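Local coordinates for halogenase PltM (Pseudomonas fluorescens, PDB 6BZN), which halogenates phenolic compounds as a probable FAD-dependent enzyme and is unusually versatile in the substrates and halides it accepts, at residues F280-K284 and Y285-E289; I167-D171 and D172-V176. All blocks are in the same frame, centred on the assembly; numbering follows the deposited sequence.

Contact 2 comes first along the chain, at residues 167-176, and contact 1 follows at 280-289; their centres lie about 42 Å apart and they do not touch. Each is a short continuous piece that reverses or redirects the chain, but they belong to different sheets. Contact 2 is the hairpin of strands 164-170 and 173-178, part of a three-stranded antiparallel sheet that packs against the parallel FAD-binding sheet through Ile189, Ile29 and Ile27. Contact 1 closes strand 273-281 of the seven-stranded mixed sheet and leads into helix 291-301. The two thus mark widely separated regions of one large chain, a nucleotide-binding part and a second sheet with its covering helix.

Contact 1: residues F280-K284 and Y285-E289; sequences FNNAK and YRPTE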
# COMPACT_ATOMS: atom_id res chain seq x y z
N PHE A 280 1.67 -12.67 11.22
CA PHE A 280 1.73 -14.12 11.11
C PHE A 280 0.78 -14.66 10.04
O PHE A 280 -0.34 -14.21 9.91
CB PHE A 280 1.41 -14.80 12.44
CG PHE A 280 2.39 -14.50 13.53
CD1 PHE A 280 3.72 -14.94 13.42
CD2 PHE A 280 2.01 -13.80 14.66
CE1 PHE A 280 4.64 -14.67 14.42
CE2 PHE A 280 2.92 -13.53 15.67
CZ PHE A 280 4.24 -13.96 15.55
N ASN A 281 1.28 -15.64 9.29
CA ASN A 281 0.47 -16.53 8.50
C ASN A 281 -0.31 -17.42 9.48
O ASN A 281 0.26 -18.29 10.13
CB ASN A 281 1.38 -17.37 7.61
CG ASN A 281 0.62 -18.33 6.73
OD1 ASN A 281 -0.59 -18.49 6.86
ND2 ASN A 281 1.33 -18.97 5.81
N ASN A 282 -1.62 -17.19 9.56
CA ASN A 282 -2.48 -17.90 10.53
C ASN A 282 -2.56 -19.40 10.26
O ASN A 282 -2.87 -20.18 11.16
CB ASN A 282 -3.89 -17.31 10.56
CG ASN A 282 -3.96 -15.92 11.19
OD1 ASN A 282 -3.36 -15.66 12.23
ND2 ASN A 282 -4.75 -15.04 10.60
N ALA A 283 -2.27 -19.81 9.03
CA ALA A 283 -2.14 -21.23 8.69
C ALA A 283 -0.92 -21.89 9.34
O ALA A 283 -0.89 -23.11 9.45
CB ALA A 283 -2.08 -21.42 7.18
N LYS A 284 0.09 -21.10 9.73
CA LYS A 284 1.30 -21.64 10.36
C LYS A 284 1.47 -21.31 11.83
O LYS A 284 2.06 -22.09 12.54
CB LYS A 284 2.53 -21.18 9.60
CG LYS A 284 2.65 -21.79 8.21
CD LYS A 284 3.94 -21.37 7.56
CE LYS A 284 4.00 -21.81 6.12
NZ LYS A 284 4.44 -23.21 6.03
N TYR A 285 1.01 -20.15 12.28
CA TYR A 285 1.08 -19.80 13.70
C TYR A 285 -0.08 -18.88 14.05
O TYR A 285 -0.25 -17.86 13.38
CB TYR A 285 2.40 -19.11 14.06
CG TYR A 285 2.45 -18.64 15.49
CD1 TYR A 285 2.66 -19.56 16.53
CD2 TYR A 285 2.28 -17.30 15.83
CE1 TYR A 285 2.70 -19.15 17.85
CE2 TYR A 285 2.32 -16.88 17.14
CZ TYR A 285 2.53 -17.80 18.15
OH TYR A 285 2.55 -17.40 19.46
N ARG A 286 -0.84 -19.23 15.08
CA ARG A 286 -1.89 -18.36 15.61
C ARG A 286 -1.46 -17.84 16.97
O ARG A 286 -1.24 -18.64 17.88
CB ARG A 286 -3.24 -19.09 15.72
CG ARG A 286 -4.00 -19.17 14.40
CD ARG A 286 -5.35 -19.85 14.56
NE ARG A 286 -5.78 -20.44 13.30
CZ ARG A 286 -6.42 -19.81 12.31
NH1 ARG A 286 -6.75 -18.52 12.38
NH2 ARG A 286 -6.74 -20.49 11.21
N PRO A 287 -1.34 -16.51 17.13
CA PRO A 287 -0.98 -16.02 18.46
C PRO A 287 -2.09 -16.28 19.48
O PRO A 287 -3.27 -16.34 19.12
CB PRO A 287 -0.80 -14.52 18.23
CG PRO A 287 -1.71 -14.22 17.10
CD PRO A 287 -1.62 -15.41 16.20
N THR A 288 -1.70 -16.47 20.73
CA THR A 288 -2.64 -16.75 21.82
C THR A 288 -2.61 -15.77 22.98
O THR A 288 -3.54 -15.74 23.78
CB THR A 288 -2.37 -18.15 22.41
OG1 THR A 288 -0.98 -18.29 22.70
CG2 THR A 288 -2.79 -19.22 21.44
N GLU A 289 -1.55 -14.96 23.08
CA GLU A 289 -1.34 -14.14 24.28
C GLU A 289 -1.37 -12.66 23.93
O GLU A 289 -1.51 -12.29 22.77
CB GLU A 289 -0.03 -14.54 24.93
CG GLU A 289 0.02 -16.02 25.30
CD GLU A 289 1.23 -16.37 26.11
OE1 GLU A 289 1.23 -16.08 27.33
OE2 GLU A 289 2.19 -16.93 25.54
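The carbonyl oxygen of Asn281 is gripped by two backbone amides across the turn: Tyr285 N reaches Asn281 O at 2.9 Å, and Lys284 N reaches Asn281 O at 2.8 Å. The side chain of Asn281 adds an Asx turn, its OD1 accepting from Ala283 N at 3.0 Å with the donor well above the carbonyl plane; a short amide suits this place because its oxygen can reach the backbone N two residues on.

The turn brings Tyr285 over Phe280 in a T-shaped (edge-to-face) pair, ring centres 4.7 Å apart and planes at 67°. Tyr285 CD2 sits above the middle of the Phe280 ring, 3.6 Å from Phe280 CG. Turning CG of Tyr285 anti to its nitrogen (chi1 175°) lays the two side chains alongside. A tyrosine suits this place because its ring edge meets the flat face that Phe280 offers while its hydroxyl bonds Glu294 of helix 291-301. Replacing Phe280 by an alanine would probably leave the edge of Tyr285 without its aromatic face and open a gap beside Leu298 of that helix.

Arg286 turns back over Asn282, whose backbone carbonyl O lies above one face of the guanidinium while CB stands 3.6 Å from Arg286 NH1. The amide of Asn282 is directed elsewhere, its ND2 bonding Asp214 and Pro322 O, which satisfies a buried donor. Pro287 touches Cys216 and Phe218 of strand 215-223. The chemistry implies a turn fixed by backbone amides and an aromatic pair, joined to the following helix through Glu294 and Leu298.

Contact 2: residues I167-D171 and D172-V176; sequences ISLND and DGVEV
Leu169 and Val174 lie side by side on one face of the hairpin, Leu169 CD2 3.8 Å from Val174 CG2. Val174 holds CG1 anti to its nitrogen (chi1 176°), which sends that methyl to Ile167, with CG2 of Ile167 4.0 Å from Val174 CG1, and leaves CG2 for the leucine. Branched residues suit this face, since Ile167, Leu169, Val174 and Val176 all rest on Ile189 of strand 188-191.

Ser168, Asn170 and Glu175 occupy the other face. Ser168 and Glu175 form a hydrogen-bonded pair, with Ser168 N meeting Glu175 O at 2.8 Å, and a water joins Ser168 OG to the same carbonyl. Near the bend, a second water lies 2.8 Å from Asn170 OD1 and also reaches Asp172 OD1.

Asp171 and Asp172 both keep CG between nitrogen and carbonyl carbon, their carboxylate planes 66° apart; Asp171 OD1 and Asp172 OD1 are 3.9 Å apart, a like-charge approach that solvent at this exposed bend probably eases. Gly173 has a positive phi at which a side chain would jam against the preceding carbonyl. The arrangement is an antiparallel beta hairpin bending through Asp171 and Asp172, formed by strands 164-170 and 173-178 of the three-stranded antiparallel sheet.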
# COMPACT_ATOMS: atom_id res chain seq x y z
N ILE A 167 -27.53 5.49 5.81
CA ILE A 167 -27.22 5.92 4.46
C ILE A 167 -28.27 5.32 3.55
O ILE A 167 -28.35 4.09 3.43
CB ILE A 167 -25.81 5.47 4.03
CG1 ILE A 167 -24.75 6.04 4.98
CG2 ILE A 167 -25.51 5.93 2.61
CD1 ILE A 167 -23.37 5.41 4.85
N SER A 168 -29.07 6.17 2.91
CA SER A 168 -30.11 5.71 1.99
C SER A 168 -29.65 5.93 0.57
O SER A 168 -29.20 7.01 0.22
CB SER A 168 -31.44 6.45 2.25
OG SER A 168 -31.89 6.14 3.57
N LEU A 169 -29.77 4.89 -0.25
CA LEU A 169 -29.37 4.95 -1.64
C LEU A 169 -30.64 4.91 -2.47
O LEU A 169 -31.35 3.91 -2.47
CB LEU A 169 -28.44 3.79 -1.97
CG LEU A 169 -27.14 3.70 -1.17
CD1 LEU A 169 -26.47 2.35 -1.41
CD2 LEU A 169 -26.19 4.84 -1.54
N ASN A 170 -30.95 6.01 -3.15
CA ASN A 170 -32.24 6.16 -3.85
C ASN A 170 -31.95 6.27 -5.33
O ASN A 170 -30.79 6.42 -5.71
CB ASN A 170 -32.97 7.42 -3.36
CG ASN A 170 -32.99 7.53 -1.84
OD1 ASN A 170 -32.53 8.54 -1.26
ND2 ASN A 170 -33.51 6.51 -1.18
N ASP A 171 -32.98 6.23 -6.17
CA ASP A 171 -32.76 6.45 -7.60
C ASP A 171 -32.46 7.91 -7.97
O ASP A 171 -32.01 8.16 -9.08
CB ASP A 171 -33.91 5.86 -8.47
CG ASP A 171 -35.23 6.58 -8.27
OD1 ASP A 171 -35.29 7.50 -7.42
OD2 ASP A 171 -36.20 6.22 -8.98
N ASP A 172 -32.68 8.86 -7.06
CA ASP A 172 -32.37 10.28 -7.32
C ASP A 172 -31.25 10.86 -6.43
O ASP A 172 -31.05 12.07 -6.41
CB ASP A 172 -33.65 11.14 -7.26
CG ASP A 172 -34.38 11.05 -5.94
OD1 ASP A 172 -33.92 10.32 -5.03
OD2 ASP A 172 -35.44 11.71 -5.82
N GLY A 173 -30.52 10.00 -5.73
CA GLY A 173 -29.39 10.45 -4.92
C GLY A 173 -29.19 9.65 -3.66
O GLY A 173 -29.70 8.54 -3.52
N VAL A 174 -28.44 10.24 -2.73
CA VAL A 174 -28.08 9.59 -1.50
C VAL A 174 -28.52 10.48 -0.36
O VAL A 174 -28.49 11.69 -0.48
CB VAL A 174 -26.56 9.37 -1.44
CG1 VAL A 174 -26.14 8.76 -0.11
CG2 VAL A 174 -26.13 8.48 -2.59
N GLU A 175 -28.93 9.88 0.75
CA GLU A 175 -29.30 10.65 1.92
C GLU A 175 -28.64 10.07 3.15
O GLU A 175 -28.82 8.89 3.45
CB GLU A 175 -30.82 10.73 2.07
CG GLU A 175 -31.24 11.60 3.25
CD GLU A 175 -32.73 11.95 3.29
OE1 GLU A 175 -33.42 11.80 2.27
OE2 GLU A 175 -33.19 12.39 4.37
N VAL A 176 -27.89 10.90 3.87
CA VAL A 176 -27.18 10.46 5.06
C VAL A 176 -27.78 11.17 6.26
O VAL A 176 -27.82 12.40 6.31
CB VAL A 176 -25.66 10.72 4.96
CG1 VAL A 176 -24.95 10.22 6.22
CG2 VAL A 176 -25.07 10.04 3.72
O HOH W 1 -30.59 7.98 5.44
O HOH W 2 -32.26 10.96 -2.73